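Local structure of ABC transporter substrate-binding protein (Staphylococcus aureus subsp. aureus NCTC 8325, 3UN6) at residues G199-K204 and S268-T273. The protein is probably the substrate-binding component of an ABC-type import system, belongs to the NMT1-like family, and binds zinc. Residues are numbered along the deposited sequence; the frame is centred on the assembly and turned at random.
Sequences GEKLGK and SRDVLT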
loop_
_atom_site.group_PDB
_atom_site.type_symbol
_atom_site.label_atom_id
_atom_site.label_comp_id
_atom_site.label_asym_id
_atom_site.label_seq_id
_atom_site.Cartn_x
_atom_site.Cartn_y
_atom_site.Cartn_z
ATOM N N GLY A 199 -8.528 -8.824 11.646
ATOM C CA GLY A 199 -9.974 -9.069 11.634
ATOM C C GLY A 199 -10.325 -10.501 12.047
ATOM O O GLY A 199 -11.310 -10.736 12.758
ATOM N N GLU A 200 -9.516 -11.465 11.614
ATOM C CA GLU A 200 -9.755 -12.856 11.977
ATOM C C GLU A 200 -9.513 -13.064 13.455
ATOM O O GLU A 200 -10.307 -13.694 14.114
ATOM C CB GLU A 200 -8.856 -13.806 11.193
ATOM C CG GLU A 200 -9.149 -13.851 9.720
ATOM C CD GLU A 200 -8.440 -15.002 9.018
ATOM O OE1 GLU A 200 -7.411 -15.487 9.539
ATOM O OE2 GLU A 200 -8.905 -15.420 7.934
ATOM N N LYS A 201 -8.393 -12.536 13.954
ATOM C CA LYS A 201 -8.012 -12.651 15.371
ATOM C C LYS A 201 -8.974 -11.859 16.248
ATOM O O LYS A 201 -9.550 -12.396 17.178
ATOM C CB LYS A 201 -6.586 -12.107 15.580
ATOM C CG LYS A 201 -5.926 -12.365 16.975
ATOM C CD LYS A 201 -4.812 -11.330 17.257
ATOM C CE LYS A 201 -3.796 -11.759 18.334
ATOM N NZ LYS A 201 -2.741 -12.721 17.808
ATOM N N LEU A 202 -9.123 -10.568 15.965
ATOM C CA LEU A 202 -9.998 -9.721 16.761
ATOM C C LEU A 202 -11.420 -9.992 16.418
ATOM O O LEU A 202 -11.995 -9.396 15.501
ATOM C CB LEU A 202 -9.713 -8.244 16.575
ATOM C CG LEU A 202 -8.516 -7.705 17.327
ATOM C CD1 LEU A 202 -8.467 -6.191 17.130
ATOM C CD2 LEU A 202 -8.603 -8.055 18.794
ATOM N N GLY A 203 -11.988 -10.916 17.167
ATOM C CA GLY A 203 -13.345 -11.275 16.968
ATOM C C GLY A 203 -13.565 -12.079 15.705
ATOM O O GLY A 203 -12.871 -13.069 15.438
ATOM N N LYS A 204 -14.487 -11.584 14.891
ATOM C CA LYS A 204 -15.002 -12.336 13.785
ATOM C C LYS A 204 -14.863 -11.699 12.385
ATOM O O LYS A 204 -15.541 -10.710 12.045
ATOM C CB LYS A 204 -16.466 -12.614 14.147
ATOM C CG LYS A 204 -16.575 -13.252 15.565
ATOM C CD LYS A 204 -17.958 -13.206 16.214
ATOM C CE LYS A 204 -17.870 -13.752 17.653
ATOM N NZ LYS A 204 -19.151 -13.654 18.416
ATOM N N SER A 268 0.893 -8.929 16.970
ATOM C CA SER A 268 1.589 -10.115 17.450
ATOM C C SER A 268 2.320 -10.813 16.293
ATOM O O SER A 268 2.069 -10.544 15.106
ATOM C CB SER A 268 0.605 -11.083 18.083
ATOM O OG SER A 268 -0.462 -11.333 17.204
ATOM N N ARG A 269 3.197 -11.762 16.645
ATOM C CA ARG A 269 3.981 -12.486 15.668
ATOM C C ARG A 269 3.085 -13.377 14.785
ATOM O O ARG A 269 3.332 -13.531 13.585
ATOM C CB ARG A 269 5.060 -13.313 16.377
ATOM C CG ARG A 269 6.053 -13.918 15.425
ATOM C CD ARG A 269 7.147 -14.740 16.114
ATOM N NE ARG A 269 8.083 -15.166 15.077
ATOM C CZ ARG A 269 9.081 -14.428 14.604
ATOM N NH1 ARG A 269 9.339 -13.214 15.103
ATOM N NH2 ARG A 269 9.832 -14.903 13.626
ATOM N N ASP A 270 2.038 -13.956 15.361
ATOM C CA ASP A 270 1.167 -14.801 14.539
ATOM C C ASP A 270 0.444 -13.993 13.466
ATOM O O ASP A 270 0.348 -14.450 12.347
ATOM C CB ASP A 270 0.188 -15.613 15.374
ATOM C CG ASP A 270 -0.715 -14.757 16.225
ATOM O OD1 ASP A 270 -1.284 -15.302 17.200
ATOM O OD2 ASP A 270 -0.856 -13.547 15.939
ATOM N N VAL A 271 -0.076 -12.818 13.820
ATOM C CA VAL A 271 -0.718 -11.934 12.847
ATOM C C VAL A 271 0.269 -11.474 11.770
ATOM O O VAL A 271 -0.100 -11.393 10.610
ATOM C CB VAL A 271 -1.367 -10.705 13.531
ATOM C CG1 VAL A 271 -1.645 -9.545 12.526
ATOM C CG2 VAL A 271 -2.635 -11.143 14.260
ATOM N N LEU A 272 1.523 -11.209 12.149
ATOM C CA LEU A 272 2.513 -10.689 11.200
ATOM C C LEU A 272 3.148 -11.793 10.325
ATOM O O LEU A 272 3.584 -11.511 9.201
ATOM C CB LEU A 272 3.566 -9.836 11.920
ATOM C CG LEU A 272 2.993 -8.534 12.513
ATOM C CD1 LEU A 272 3.990 -7.928 13.474
ATOM C CD2 LEU A 272 2.590 -7.525 11.403
ATOM N N THR A 273 3.175 -13.028 10.833
ATOM C CA THR A 273 3.647 -14.172 10.041
ATOM C C THR A 273 2.643 -14.405 8.912
ATOM O O THR A 273 3.022 -14.549 7.753
ATOM C CB THR A 273 3.804 -15.417 10.903
ATOM O OG1 THR A 273 4.786 -15.139 11.904
ATOM C CG2 THR A 273 4.279 -16.603 10.058
#
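Lys201 lays its CD over CG2 of Val271 at 3.7 Å, the two side chains crossing at about a right angle, and brings its ammonium group to the start of helix 269-277. This is a helix-end contact in a periplasmic-binding-protein fold: the last turn of helix 195-201 meets Ser268, the N-cap residue of the partner helix, and the first turn that follows. CG of Lys201 stands anti to the backbone N (chi1 -170°) and the chain stays extended until it bends at chi4 (80°), which turns NZ onto Asp270. Lys201 NZ forms a salt bridge with Asp270 OD2 at 2.8 Å. OD1 of the same Asp270 carboxylate is 3.0 Å from Lys201 NZ, so the ammonium faces both oxygens. OG of Ser268 is 2.7 Å from Lys201 NZ. Hydroxyl, carboxylate and ammonium gather at the more exposed side of the contact, whereas Val271 is buried and also packs on Pro194. Beyond the pair, Arg269 forms a salt bridge with Asp259 of helix 254-264. The Ser268 hydroxyl is itself tied to the carboxylate that holds the lysine: Ser268 OG donates to Asp270 OD2 at 2.6 Å, from above the carboxylate plane.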